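Local coordinates for uncharacterized protein (Bdellovibrio bacteriovorus, PDB 3TM8) that binds two iron ions in an HD-GYP domain and probably belongs to the cyclic-di-GMP phosphodiesterase class, as an unconventional member, at residues A[168-173]-A[201-206]; A[173-178]-A[195-200]; A[25-30]-A[120-125]. All coordinates share one frame; numbering follows the deposited sequence.

How the contacts relate
Contacts 1 and 2 are successive stretches of one helix pair, 167-185 against 190-202. Contact 2 is nested inside the chain loop that contact 1 closes, and their centres are about 8 Å apart. Contact 1 carries three ligands of the two-iron site; contact 2 continues the packing away from it, though its Val174 still reaches the metal-binding His203 (CG2 to CE1, 3.8 Å) and the nearest Val174 side-chain atom is about 5 Å from an iron. Contact 3, centred about 12 Å from contact 1 and 18 Å from contact 2, ties the N-terminal strand 23-27 to helix 105-125. That helix then packs on contact 1 through Ala120 and Phe124, which touch Leu201, Leu202 and Tyr205.

Contact 1: A[168-173]-A[201-206]; sequences SHHGVT and LLHDYG. With FE (Fe (III) ion), chain D; FE (Fe (III) ion), chain E; DMS (dimethyl sulfoxide), chain F.
His170, His203 and Asp204 meet at a single iron. His170 NE2 and Asp204 OD2 each bind it at 2.1 Å. His203 NE2 sits slightly farther out, at 2.3 Å, and the short spacings among these three ligand atoms reflect shared coordination and not hydrogen bonding. The two imidazoles approach crosswise, their planes 62° apart, with His170 NE2 at the edge of the His203 ring. Asp204 OD2 in turn lies in the plane of the His170 ring, and the carboxylate is turned only 18° from it. The other oxygen, Asp204 OD1, binds the second iron at 2.1 Å, and a water also joins the two metals. Asn285 adds a ligand to the first iron; His232, His257 and Glu258 serve the second.

Hydrogen bonds fix the ring orientations from behind: His170 ND1 pairs with Asp288, and His203 ND1 with the carbonyl of Ala200. With chi1 at 79°, His203 places CG between its backbone N and carbonyl carbon, which sets CE1 beside Gly171 CA and NE2 on the iron.

Backbone and apolar contacts close the remainder. Gly171 CA makes a CH...O contact with Leu201 O at 3.6 Å, while Leu201 CD1, in the conformer described, lies alongside Val172 CG2, 3.5 Å away. The consecutive His203 and Asp204, in the type I turn from Leu202 to Tyr205, are the HD signature of the HD superfamily, with Asp204 bridging the dinuclear iron centre.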
loop_
_atom_site.group_PDB
_atom_site.type_symbol
_atom_site.label_atom_id
_atom_site.label_comp_id
_atom_site.label_asym_id
_atom_site.label_seq_id
_atom_site.Cartn_x
_atom_site.Cartn_y
_atom_site.Cartn_z
ATOM N N SER A 168 -0.029 3.930 -3.313
ATOM C CA SER A 168 0.601 2.623 -3.227
ATOM C C SER A 168 1.090 2.343 -1.804
ATOM O O SER A 168 0.885 1.252 -1.276
ATOM C CB SER A 168 1.712 2.472 -4.252
ATOM O OG SER A 168 2.642 3.516 -4.107
ATOM N N HIS A 169 1.716 3.328 -1.164
ATOM C CA HIS A 169 2.110 3.152 0.235
ATOM C C HIS A 169 0.852 2.922 1.101
ATOM O O HIS A 169 0.801 2.024 1.948
ATOM C CB HIS A 169 2.926 4.361 0.693
ATOM C CG HIS A 169 3.486 4.258 2.078
ATOM N ND1 HIS A 169 4.777 4.640 2.374
ATOM C CD2 HIS A 169 2.930 3.873 3.250
ATOM C CE1 HIS A 169 4.997 4.481 3.666
ATOM N NE2 HIS A 169 3.894 4.008 4.220
ATOM N N HIS A 170 -0.175 3.725 0.854
ATOM C CA HIS A 170 -1.448 3.613 1.564
ATOM C C HIS A 170 -2.073 2.222 1.355
ATOM O O HIS A 170 -2.613 1.627 2.290
ATOM C CB HIS A 170 -2.346 4.771 1.101
ATOM C CG HIS A 170 -3.810 4.612 1.385
ATOM N ND1 HIS A 170 -4.357 4.686 2.651
ATOM C CD2 HIS A 170 -4.855 4.458 0.537
ATOM C CE1 HIS A 170 -5.671 4.571 2.566
ATOM N NE2 HIS A 170 -6.001 4.430 1.297
ATOM N N GLY A 171 -1.951 1.666 0.149
ATOM C CA GLY A 171 -2.420 0.312 -0.094
ATOM C C GLY A 171 -1.683 -0.700 0.771
ATOM O O GLY A 171 -2.292 -1.619 1.335
ATOM N N VAL A 172 -0.368 -0.557 0.890
ATOM C CA VAL A 172 0.365 -1.479 1.755
ATOM C C VAL A 172 -0.106 -1.353 3.212
ATOM O O VAL A 172 -0.342 -2.351 3.897
ATOM C CB VAL A 172 1.898 -1.290 1.661
ATOM C CG1 VAL A 172 2.598 -2.313 2.545
ATOM C CG2 VAL A 172 2.377 -1.414 0.205
ATOM N N THR A 173 -0.292 -0.121 3.669
ATOM C CA THR A 173 -0.738 0.097 5.036
ATOM C C THR A 173 -2.113 -0.515 5.275
ATOM O O THR A 173 -2.325 -1.208 6.269
ATOM C CB THR A 173 -0.752 1.590 5.379
ATOM O OG1 THR A 173 0.599 2.050 5.378
ATOM C CG2 THR A 173 -1.345 1.811 6.761
ATOM N N LEU A 201 -4.077 -3.996 -1.200
ATOM C CA LEU A 201 -2.934 -3.356 -1.811
ATOM C C LEU A 201 -3.346 -2.510 -3.020
ATOM O O LEU A 201 -2.826 -1.403 -3.215
ATOM C CB LEU A 201 -1.929 -4.429 -2.200
ATOM C CG LEU A 201 -0.612 -3.970 -2.793
ATOM C CD1 LEU A 201 0.084 -2.995 -1.865
ATOM C CD2 LEU A 201 0.250 -5.191 -3.044
ATOM N N LEU A 202 -4.279 -3.022 -3.812
ATOM C CA LEU A 202 -4.686 -2.385 -5.054
ATOM C C LEU A 202 -5.931 -1.513 -4.925
ATOM O O LEU A 202 -6.406 -0.981 -5.928
ATOM C CB LEU A 202 -4.923 -3.454 -6.119
ATOM C CG LEU A 202 -3.748 -4.388 -6.450
ATOM C CD1 LEU A 202 -4.193 -5.454 -7.443
ATOM C CD2 LEU A 202 -2.555 -3.597 -6.998
ATOM N N HIS A 203 -6.448 -1.358 -3.704
ATOM C CA HIS A 203 -7.815 -0.871 -3.547
ATOM C C HIS A 203 -8.066 0.489 -4.186
ATOM O O HIS A 203 -9.157 0.739 -4.700
ATOM C CB HIS A 203 -8.278 -0.893 -2.081
ATOM C CG HIS A 203 -7.776 0.248 -1.249
ATOM N ND1 HIS A 203 -6.533 0.255 -0.647
ATOM C CD2 HIS A 203 -8.362 1.424 -0.915
ATOM C CE1 HIS A 203 -6.380 1.385 0.025
ATOM N NE2 HIS A 203 -7.480 2.105 -0.112
ATOM N N ASP A 204 -7.060 1.365 -4.158
ATOM C CA ASP A 204 -7.225 2.741 -4.627
ATOM C C ASP A 204 -6.716 2.971 -6.039
ATOM O O ASP A 204 -6.354 4.091 -6.413
ATOM C CB ASP A 204 -6.609 3.725 -3.632
ATOM C CG ASP A 204 -7.606 4.181 -2.578
ATOM O OD1 ASP A 204 -8.827 4.088 -2.844
ATOM O OD2 ASP A 204 -7.173 4.629 -1.489
ATOM N N TYR A 205 -6.730 1.915 -6.841
ATOM C CA TYR A 205 -6.378 2.025 -8.250
ATOM C C TYR A 205 -7.118 3.176 -8.950
ATOM O O TYR A 205 -6.564 3.847 -9.828
ATOM C CB TYR A 205 -6.660 0.698 -8.956
ATOM C CG TYR A 205 -6.429 0.740 -10.445
ATOM C CD1 TYR A 205 -5.241 1.237 -10.980
ATOM C CD2 TYR A 205 -7.407 0.291 -11.321
ATOM C CE1 TYR A 205 -5.037 1.266 -12.357
ATOM C CE2 TYR A 205 -7.218 0.328 -12.681
ATOM C CZ TYR A 205 -6.036 0.814 -13.197
ATOM O OH TYR A 205 -5.880 0.834 -14.558
ATOM N N GLY A 206 -8.365 3.423 -8.554
ATOM C CA GLY A 206 -9.143 4.494 -9.152
ATOM C C GLY A 206 -8.544 5.881 -8.995
ATOM O O GLY A 206 -8.897 6.795 -9.755
HETATM FE FE FE D . -7.940 4.264 0.428
HETATM FE FE FE E . -10.572 4.643 -1.725
HETATM S S DMS F . 1.794 4.754 7.748
HETATM O O DMS F . 1.326 4.448 6.075
HETATM C C1 DMS F . 0.281 4.965 8.723
HETATM C C2 DMS F . 2.345 3.183 8.439
HETATM O O HOH W 1 -9.812 3.939 -0.102
#

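Contact 2: A[173-178]-A[195-200]; sequences TVSTLS and LLTLGA. With DMS (dimethyl sulfoxide), chain F.
Leu196 meets Ser178 where 173-178 and 195-200, lying on helices 167-185 and 190-202, run nearly antiparallel, at 154°. Its CD2 rests 3.6 Å from Ser178 O, while CG and CD1 cover Ser178 CB. CG stands anti to the backbone N (chi1 169°), which brings the branched end nearer to the other helix; the same side chain also touches Val281 of helix 276-293.

One residue on, Thr197 offers two things to Ser175: its carbonyl O, 3.6 Å from Ser175 CB, and its methyl CG2, 4.0 Å from that same CB. Both hydroxyls turn back to their own helices, Thr197 OG1 bonding to Thr193 O and Ser175 OG to Val172 O, so the two helices meet mainly through carbon against carbon and carbon against carbonyl oxygen. This is a close-packed antiparallel helical hairpin of the all-helical HD domain, the axes of the two segments approaching to 8.2 Å, with small residues facing each other.

Ala200 comes last, its CB directed at the other helix. That methyl presses on Ser175 CA at a tight 3.5 Å and on Ser175 CB beside it, with Val174 CG1 bordering it at 4.1 Å. Ser178 OG also lies against this methyl, but its hydrogen bond is to Val174 O, 2.8 Å away within its own helix. That carbonyl takes two donors from opposite faces of its plane, Ser178 OG on one and Ser178 N on the other.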
loop_
_atom_site.group_PDB
_atom_site.type_symbol
_atom_site.label_atom_id
_atom_site.label_comp_id
_atom_site.label_asym_id
_atom_site.label_seq_id
_atom_site.Cartn_x
_atom_site.Cartn_y
_atom_site.Cartn_z
ATOM N N THR A 173 -0.292 -0.121 3.669
ATOM C CA THR A 173 -0.738 0.097 5.036
ATOM C C THR A 173 -2.113 -0.515 5.275
ATOM O O THR A 173 -2.325 -1.208 6.269
ATOM C CB THR A 173 -0.752 1.590 5.379
ATOM O OG1 THR A 173 0.599 2.050 5.378
ATOM C CG2 THR A 173 -1.345 1.811 6.761
ATOM N N VAL A 174 -3.034 -0.264 4.354
ATOM C CA VAL A 174 -4.375 -0.811 4.479
ATOM C C VAL A 174 -4.325 -2.347 4.438
ATOM O O VAL A 174 -5.043 -3.009 5.183
ATOM C CB VAL A 174 -5.326 -0.193 3.428
ATOM C CG1 VAL A 174 -6.670 -0.912 3.394
ATOM C CG2 VAL A 174 -5.535 1.278 3.722
ATOM N N SER A 175 -3.449 -2.923 3.616
ATOM C CA SER A 175 -3.338 -4.378 3.575
ATOM C C SER A 175 -2.807 -4.947 4.889
ATOM O O SER A 175 -3.219 -6.027 5.325
ATOM C CB SER A 175 -2.467 -4.820 2.396
ATOM O OG SER A 175 -1.083 -4.773 2.706
ATOM N N THR A 176 -1.904 -4.213 5.527
ATOM C CA THR A 176 -1.309 -4.626 6.792
ATOM C C THR A 176 -2.373 -4.651 7.896
ATOM O O THR A 176 -2.497 -5.633 8.644
ATOM C CB THR A 176 -0.152 -3.683 7.181
ATOM O OG1 THR A 176 0.771 -3.575 6.086
ATOM C CG2 THR A 176 0.596 -4.201 8.401
ATOM N N LEU A 177 -3.146 -3.569 7.990
ATOM C CA LEU A 177 -4.235 -3.497 8.949
ATOM C C LEU A 177 -5.280 -4.555 8.632
ATOM O O LEU A 177 -5.859 -5.148 9.537
ATOM C CB LEU A 177 -4.875 -2.114 8.931
ATOM C CG LEU A 177 -4.009 -0.930 9.360
ATOM C CD1 LEU A 177 -4.733 0.379 9.074
ATOM C CD2 LEU A 177 -3.634 -1.027 10.842
ATOM N N SER A 178 -5.514 -4.809 7.349
ATOM C CA SER A 178 -6.494 -5.824 6.964
ATOM C C SER A 178 -6.081 -7.240 7.380
ATOM O O SER A 178 -6.918 -8.030 7.829
ATOM C CB SER A 178 -6.779 -5.772 5.459
ATOM O OG SER A 178 -7.413 -4.554 5.089
ATOM N N LEU A 195 -6.159 -12.978 -1.016
ATOM C CA LEU A 195 -6.965 -12.111 -1.871
ATOM C C LEU A 195 -7.372 -10.812 -1.171
ATOM O O LEU A 195 -7.441 -9.764 -1.811
ATOM C CB LEU A 195 -8.189 -12.855 -2.407
ATOM C CG LEU A 195 -7.846 -14.013 -3.354
ATOM C CD1 LEU A 195 -9.111 -14.677 -3.867
ATOM C CD2 LEU A 195 -6.964 -13.530 -4.514
ATOM N N LEU A 196 -7.615 -10.883 0.134
ATOM C CA LEU A 196 -7.867 -9.707 0.958
ATOM C C LEU A 196 -6.674 -8.761 0.892
ATOM O O LEU A 196 -6.827 -7.553 0.700
ATOM C CB LEU A 196 -8.126 -10.132 2.407
ATOM C CG LEU A 196 -8.148 -9.032 3.470
ATOM C CD1 LEU A 196 -9.320 -8.093 3.249
ATOM C CD2 LEU A 196 -8.182 -9.632 4.873
ATOM N N THR A 197 -5.482 -9.327 1.055
ATOM C CA THR A 197 -4.253 -8.549 1.050
ATOM C C THR A 197 -4.030 -7.911 -0.320
ATOM O O THR A 197 -3.715 -6.715 -0.431
ATOM C CB THR A 197 -3.062 -9.434 1.445
ATOM O OG1 THR A 197 -3.290 -9.936 2.767
ATOM C CG2 THR A 197 -1.750 -8.654 1.409
ATOM N N LEU A 198 -4.201 -8.708 -1.370
ATOM C CA LEU A 198 -4.042 -8.207 -2.730
ATOM C C LEU A 198 -5.042 -7.092 -3.054
ATOM O O LEU A 198 -4.678 -6.049 -3.620
ATOM C CB LEU A 198 -4.167 -9.358 -3.729
ATOM C CG LEU A 198 -4.005 -9.020 -5.206
ATOM C CD1 LEU A 198 -2.651 -8.355 -5.482
ATOM C CD2 LEU A 198 -4.187 -10.289 -6.044
ATOM N N GLY A 199 -6.309 -7.314 -2.714
ATOM C CA GLY A 199 -7.323 -6.307 -2.942
ATOM C C GLY A 199 -7.038 -5.040 -2.167
ATOM O O GLY A 199 -7.157 -3.930 -2.705
ATOM N N ALA A 200 -6.622 -5.188 -0.910
ATOM C CA ALA A 200 -6.250 -4.024 -0.112
ATOM C C ALA A 200 -5.073 -3.266 -0.733
ATOM O O ALA A 200 -5.065 -2.045 -0.807
ATOM C CB ALA A 200 -5.954 -4.433 1.323
HETATM S S DMS F . 1.794 4.754 7.748
HETATM O O DMS F . 1.326 4.448 6.075
HETATM C C1 DMS F . 0.281 4.965 8.723
HETATM C C2 DMS F . 2.345 3.183 8.439
#

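Contact 3: A[25-30]-A[120-125]; sequences SIRVST and AEEVFE
Arg27 turns CG away from its carbonyl carbon (chi1 -58°) and then runs extended from CG to NE, carrying its guanidinium across to helix 105-125. Glu122 bends at chi2 (71°) to bring its carboxylate in crosswise, whereas Glu125 comes from the opposite direction.

Glu125 is gripped side-on by two nitrogens: Arg27 NE bonds to Glu125 OE2 at 3.1 Å and Arg27 NH2 to Glu125 OE1 at 2.9 Å. Both bonds are nearly straight and stay close to the guanidinium plane, yet they meet the oxygens from above the carboxylate plane. Arg27 NH2 also donates to Glu122 OE1 at 2.9 Å, on the anti side, somewhat out of the carboxylate plane and less straight. A water bridges Arg27 NH1 to the same Glu122 OE1, and NH1 bonds to Asn118 as well.

This salt-bridge network joins the end of strand 23-27, paired antiparallel with strand 74-78 in a two-stranded sheet, to the last turns of helix 105-125. Lys74 of the partner strand adds a second positive charge at Glu125 OE2, and Ser132 bonds to Glu122 OE2, so each carboxylate has a second partner besides the arginine.

Beneath the charges, helix backbone covers one guanidinium face, with Glu122 CA 3.4 Å above its plane. Glu121, in the conformer described, slides past the arginine the other way, its CB 3.5 Å from Arg27 CD. A water 2.8 Å from Glu121 OE1 may donate to it, and the same water accepts from Ser29 N; Ser29 OG bonds to Gly114 O.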
loop_
_atom_site.group_PDB
_atom_site.type_symbol
_atom_site.label_atom_id
_atom_site.label_comp_id
_atom_site.label_asym_id
_atom_site.label_seq_id
_atom_site.Cartn_x
_atom_site.Cartn_y
_atom_site.Cartn_z
ATOM N N SER A 25 14.152 3.592 -15.755
ATOM C CA SER A 25 13.505 4.004 -14.522
ATOM C C SER A 25 13.440 2.867 -13.507
ATOM O O SER A 25 13.352 1.685 -13.857
ATOM C CB SER A 25 12.107 4.565 -14.795
ATOM O OG SER A 25 11.218 3.540 -15.179
ATOM N N ILE A 26 13.516 3.254 -12.244
ATOM C CA ILE A 26 13.300 2.353 -11.121
ATOM C C ILE A 26 12.329 3.037 -10.159
ATOM O O ILE A 26 12.239 4.262 -10.128
ATOM C CB ILE A 26 14.624 1.979 -10.398
ATOM C CG1 ILE A 26 15.304 3.217 -9.804
ATOM C CG2 ILE A 26 15.556 1.208 -11.332
ATOM C CD1 ILE A 26 16.361 2.869 -8.761
ATOM N N ARG A 27 11.600 2.251 -9.379
ATOM C CA ARG A 27 10.705 2.824 -8.383
ATOM C C ARG A 27 11.458 3.005 -7.078
ATOM O O ARG A 27 12.169 2.119 -6.619
ATOM C CB ARG A 27 9.458 1.960 -8.203
ATOM C CG ARG A 27 8.699 1.794 -9.503
ATOM C CD ARG A 27 7.276 1.272 -9.313
ATOM N NE ARG A 27 6.690 1.028 -10.620
ATOM C CZ ARG A 27 6.872 -0.088 -11.315
ATOM N NH1 ARG A 27 7.567 -1.093 -10.788
ATOM N NH2 ARG A 27 6.342 -0.207 -12.528
ATOM N N VAL A 28 11.302 4.175 -6.477
ATOM C CA VAL A 28 12.113 4.521 -5.322
ATOM C C VAL A 28 11.861 3.616 -4.117
ATOM O O VAL A 28 12.742 3.439 -3.282
ATOM C CB VAL A 28 11.949 6.016 -4.970
ATOM C CG1 VAL A 28 12.637 6.353 -3.653
ATOM C CG2 VAL A 28 12.503 6.869 -6.111
ATOM N N SER A 29 10.673 3.020 -4.036
ATOM C CA SER A 29 10.388 2.139 -2.907
ATOM C C SER A 29 11.217 0.853 -2.919
ATOM O O SER A 29 11.174 0.099 -1.957
ATOM C CB SER A 29 8.902 1.804 -2.829
ATOM O OG SER A 29 8.514 1.047 -3.950
ATOM N N THR A 30 11.956 0.606 -4.001
ATOM C CA THR A 30 12.862 -0.536 -4.067
ATOM C C THR A 30 14.242 -0.255 -3.469
ATOM O O THR A 30 15.085 -1.145 -3.445
ATOM C CB THR A 30 13.044 -1.065 -5.512
ATOM O OG1 THR A 30 13.696 -0.080 -6.318
ATOM C CG2 THR A 30 11.709 -1.460 -6.132
ATOM N N ALA A 120 2.554 -3.190 -6.366
ATOM C CA ALA A 120 1.274 -2.525 -6.605
ATOM C C ALA A 120 1.395 -1.500 -7.725
ATOM O O ALA A 120 0.546 -1.429 -8.613
ATOM C CB ALA A 120 0.792 -1.850 -5.349
ATOM N N GLU A 121 2.463 -0.706 -7.686
ATOM C CA GLU A 121 2.685 0.305 -8.709
ATOM C C GLU A 121 2.813 -0.344 -10.080
ATOM O O GLU A 121 2.308 0.172 -11.071
ATOM C CB GLU A 121 3.935 1.122 -8.386
ATOM C CG GLU A 121 3.822 1.980 -7.128
ATOM C CD GLU A 121 5.064 2.821 -6.881
ATOM O OE1 GLU A 121 5.947 2.380 -6.107
ATOM O OE2 GLU A 121 5.153 3.920 -7.461
ATOM N N GLU A 122 3.501 -1.479 -10.138
ATOM C CA GLU A 122 3.676 -2.179 -11.402
ATOM C C GLU A 122 2.314 -2.591 -11.984
ATOM O O GLU A 122 2.074 -2.455 -13.177
ATOM C CB GLU A 122 4.613 -3.373 -11.216
ATOM C CG GLU A 122 4.605 -4.377 -12.342
ATOM C CD GLU A 122 5.249 -3.883 -13.605
ATOM O OE1 GLU A 122 5.981 -2.871 -13.564
ATOM O OE2 GLU A 122 5.023 -4.529 -14.649
ATOM N N VAL A 123 1.407 -3.071 -11.135
ATOM C CA VAL A 123 0.063 -3.389 -11.600
ATOM C C VAL A 123 -0.703 -2.120 -12.040
ATOM O O VAL A 123 -1.339 -2.102 -13.096
ATOM C CB VAL A 123 -0.722 -4.170 -10.518
ATOM C CG1 VAL A 123 -2.177 -4.357 -10.934
ATOM C CG2 VAL A 123 -0.045 -5.531 -10.239
ATOM N N PHE A 124 -0.623 -1.051 -11.252
ATOM C CA PHE A 124 -1.312 0.190 -11.621
ATOM C C PHE A 124 -0.840 0.698 -12.993
ATOM O O PHE A 124 -1.628 1.227 -13.778
ATOM C CB PHE A 124 -1.049 1.298 -10.596
ATOM C CG PHE A 124 -1.697 1.091 -9.246
ATOM C CD1 PHE A 124 -2.627 0.083 -9.017
ATOM C CD2 PHE A 124 -1.365 1.938 -8.199
ATOM C CE1 PHE A 124 -3.213 -0.060 -7.761
ATOM C CE2 PHE A 124 -1.940 1.796 -6.952
ATOM C CZ PHE A 124 -2.859 0.792 -6.731
ATOM N N GLU A 125 0.453 0.550 -13.275
ATOM C CA GLU A 125 1.033 1.076 -14.508
ATOM C C GLU A 125 0.782 0.137 -15.685
ATOM O O GLU A 125 0.750 0.562 -16.837
ATOM C CB GLU A 125 2.538 1.330 -14.333
ATOM C CG GLU A 125 2.865 2.466 -13.382
ATOM C CD GLU A 125 4.337 2.506 -12.999
ATOM O OE1 GLU A 125 5.187 2.103 -13.821
ATOM O OE2 GLU A 125 4.649 2.931 -11.867
HETATM O O HOH W 2 8.995 -3.135 -12.479
HETATM O O HOH W 3 8.204 4.040 -5.605
#